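Local coordinates for spindle assembly checkpoint serine/threonine-protein kinase BUB1 (Saccharomyces cerevisiae, PDB 3ESL), which is a serine/threonine kinase of the spindle assembly checkpoint, which delays anaphase until chromosomes are bioriented, and is represented here by its TPR-like N-terminal domain, at residues A[123-127]-A[128-132]. Numbering follows the deposited sequence.
Sequences KLLEN and AQFFL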
ATOM      1  N   LYS A 123      -0.028  11.466   4.427  1.00 22.73           N
ATOM      2  CA  LYS A 123       0.302  12.205   3.205  1.00 24.73           C
ATOM      3  C   LYS A 123      -0.911  12.263   2.271  1.00 26.69           C
ATOM      4  O   LYS A 123      -1.208  13.317   1.702  1.00 24.46           O
ATOM      5  CB  LYS A 123       1.513  11.600   2.493  1.00 27.55           C
ATOM      6  CG  LYS A 123       1.966  12.370   1.245  1.00 32.37           C
ATOM      7  CD  LYS A 123       3.141  11.681   0.529  1.00 38.95           C
ATOM      8  CE  LYS A 123       2.689  10.499  -0.339  1.00 47.01           C
ATOM      9  NZ  LYS A 123       1.930  10.922  -1.564  1.00 50.29           N
ATOM     10  N   LEU A 124      -1.622  11.142   2.127  1.00 21.71           N
ATOM     11  CA  LEU A 124      -2.823  11.136   1.280  1.00 22.68           C
ATOM     12  C   LEU A 124      -3.845  12.166   1.784  1.00 22.78           C
ATOM     13  O   LEU A 124      -4.374  12.964   0.992  1.00 26.12           O
ATOM     14  CB  LEU A 124      -3.446   9.727   1.217  1.00 21.42           C
ATOM     15  CG  LEU A 124      -4.711   9.610   0.359  1.00 26.54           C
ATOM     16  CD1 LEU A 124      -4.375   9.558  -1.109  1.00 28.41           C
ATOM     17  CD2 LEU A 124      -5.528   8.387   0.765  1.00 25.61           C
ATOM     18  N   LEU A 125      -4.119  12.143   3.087  1.00 21.32           N
ATOM     19  CA  LEU A 125      -5.094  13.044   3.681  1.00 24.10           C
ATOM     20  C   LEU A 125      -4.602  14.483   3.578  1.00 26.56           C
ATOM     21  O   LEU A 125      -5.393  15.380   3.295  1.00 27.60           O
ATOM     22  CB  LEU A 125      -5.361  12.693   5.137  1.00 25.46           C
ATOM     23  CG  LEU A 125      -6.019  11.339   5.414  1.00 25.83           C
ATOM     24  CD1 LEU A 125      -6.314  11.190   6.898  1.00 30.04           C
ATOM     25  CD2 LEU A 125      -7.291  11.174   4.568  1.00 29.28           C
ATOM     26  N   GLU A 126      -3.301  14.684   3.796  1.00 25.20           N
ATOM     27  CA  GLU A 126      -2.710  16.031   3.675  1.00 29.08           C
ATOM     28  C   GLU A 126      -2.928  16.632   2.282  1.00 30.67           C
ATOM     29  O   GLU A 126      -3.416  17.775   2.155  1.00 32.07           O
ATOM     30  CB  GLU A 126      -1.216  16.012   4.042  1.00 29.67           C
ATOM     31  CG  GLU A 126      -0.487  17.308   3.643  1.00 30.96           C
ATOM     32  CD  GLU A 126       0.983  17.332   4.017  1.00 32.72           C
ATOM     33  OE1 GLU A 126       1.557  16.276   4.389  1.00 31.51           O
ATOM     34  OE2 GLU A 126       1.570  18.435   3.940  1.00 32.96           O
ATOM     35  N   ASN A 127      -2.573  15.872   1.251  1.00 27.29           N
ATOM     36  CA  ASN A 127      -2.756  16.292  -0.138  1.00 33.21           C
ATOM     37  C   ASN A 127      -4.224  16.550  -0.481  1.00 32.39           C
ATOM     38  O   ASN A 127      -4.531  17.434  -1.291  1.00 33.14           O
ATOM     39  CB  ASN A 127      -2.141  15.281  -1.108  1.00 32.21           C
ATOM     40  CG  ASN A 127      -0.620  15.216  -1.007  1.00 35.82           C
ATOM     41  OD1 ASN A 127       0.032  16.176  -0.600  1.00 38.68           O
ATOM     42  ND2 ASN A 127      -0.053  14.081  -1.390  1.00 36.14           N
ATOM     43  N   ALA A 128      -5.119  15.796   0.155  1.00 29.03           N
ATOM     44  CA  ALA A 128      -6.561  15.986  -0.025  1.00 28.99           C
ATOM     45  C   ALA A 128      -7.086  17.116   0.850  1.00 29.43           C
ATOM     46  O   ALA A 128      -8.289  17.357   0.894  1.00 29.30           O
ATOM     47  CB  ALA A 128      -7.321  14.704   0.280  1.00 27.51           C
ATOM     48  N   GLN A 129      -6.181  17.786   1.563  1.00 30.34           N
ATOM     49  CA  GLN A 129      -6.524  18.920   2.425  1.00 30.27           C
ATOM     50  C   GLN A 129      -7.380  18.562   3.646  1.00 31.30           C
ATOM     51  O   GLN A 129      -8.114  19.400   4.175  1.00 32.50           O
ATOM     52  CB  GLN A 129      -7.142  20.081   1.608  1.00 30.93           C
ATOM     53  CG  GLN A 129      -6.420  20.384   0.315  1.00 29.10           C
ATOM     54  CD  GLN A 129      -7.276  20.103  -0.892  1.00 27.84           C
ATOM     55  OE1 GLN A 129      -8.346  20.696  -1.048  1.00 29.13           O
ATOM     56  NE2 GLN A 129      -6.802  19.234  -1.774  1.00 30.76           N
ATOM     57  N   PHE A 130      -7.297  17.307   4.096  1.00 27.35           N
ATOM     58  CA  PHE A 130      -7.822  16.946   5.399  1.00 27.00           C
ATOM     59  C   PHE A 130      -6.684  17.187   6.383  1.00 30.01           C
ATOM     60  O   PHE A 130      -6.105  16.248   6.938  1.00 28.50           O
ATOM     61  CB  PHE A 130      -8.302  15.481   5.445  1.00 25.33           C
ATOM     62  CG  PHE A 130      -9.557  15.218   4.646  1.00 26.19           C
ATOM     63  CD1 PHE A 130     -10.806  15.636   5.114  1.00 29.42           C
ATOM     64  CD2 PHE A 130      -9.489  14.552   3.426  1.00 26.88           C
ATOM     65  CE1 PHE A 130     -11.971  15.382   4.368  1.00 28.38           C
ATOM     66  CE2 PHE A 130     -10.638  14.294   2.680  1.00 25.69           C
ATOM     67  CZ  PHE A 130     -11.877  14.706   3.149  1.00 27.18           C
ATOM     68  N   PHE A 131      -6.355  18.460   6.589  1.00 28.91           N
ATOM     69  CA  PHE A 131      -5.102  18.823   7.248  1.00 31.83           C
ATOM     70  C   PHE A 131      -4.984  18.321   8.684  1.00 32.97           C
ATOM     71  O   PHE A 131      -3.971  17.716   9.060  1.00 32.88           O
ATOM     72  CB  PHE A 131      -4.855  20.342   7.148  1.00 31.41           C
ATOM     73  CG  PHE A 131      -4.574  20.814   5.744  1.00 29.73           C
ATOM     74  CD1 PHE A 131      -3.422  20.414   5.077  1.00 30.89           C
ATOM     75  CD2 PHE A 131      -5.466  21.669   5.093  1.00 34.27           C
ATOM     76  CE1 PHE A 131      -3.162  20.838   3.777  1.00 34.03           C
ATOM     77  CE2 PHE A 131      -5.214  22.107   3.798  1.00 32.79           C
ATOM     78  CZ  PHE A 131      -4.063  21.692   3.134  1.00 34.28           C
ATOM     79  N   LEU A 132      -6.018  18.544   9.485  1.00 33.52           N
ATOM     80  CA  LEU A 132      -5.939  18.186  10.896  1.00 35.56           C
ATOM     81  C   LEU A 132      -6.163  16.686  11.140  1.00 34.04           C
ATOM     82  O   LEU A 132      -5.612  16.116  12.083  1.00 34.26           O
ATOM     83  CB  LEU A 132      -6.853  19.077  11.754  1.00 39.75           C
ATOM     84  CG  LEU A 132      -6.532  20.584  11.646  1.00 40.80           C
ATOM     85  CD1 LEU A 132      -7.558  21.439  12.374  1.00 43.69           C
ATOM     86  CD2 LEU A 132      -5.107  20.919  12.104  1.00 42.03           C
TER
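L125 and F130 meet at the backbone where a Schellman motif ends helix 115-127 and turns the chain into helix 131-143, a tight helix-to-helix link in the all-helical, TPR-like N-terminal domain of BUB1. Each of the last carbonyls of the first helix finds a donor in the turn. A128 N still gives a helical bond to L124 O (3.0 Å). Q129 N bonds to E126 O at 2.8 Å, from above the carbonyl plane and off any lone pair; the positive phi of Q129 (67°) then brings the next amide round, so that F130 N reaches L125 O at 2.8 Å, the second bond of the motif. N127 O, at the very C-terminus of the helix, is taken by a side chain instead: NE2 of Q129 donates to it at 2.9 Å, with a nearly straight N-H...O angle of 164° and the acceptor close to the amide plane. The bend of the Q129 chain at chi2 (115°) brings NE2 back to this carbonyl, only slightly tilted from its plane.

Beneath the polar turn, CB of L125 lies 4.1 Å from CB of F130, and CD2 of L125 reaches CD2 of the F130 ring at 4.2 Å. L125 continues onto L182 of helix 177-186, while the F130 ring makes a cation-pi contact with R185 of the same helix. F130 is also the N-cap residue of helix 131-143 and the centre of an inverse gamma turn, closed by a weak bond from F131 N to Q129 O. The carboxylate of E126 points elsewhere, into a salt bridge with R162 of helix 149-165. Its carbonyl oxygen, already bonded to Q129 N, also meets the obliquely placed ring of F131, with CE1 3.5 Å from E126 O.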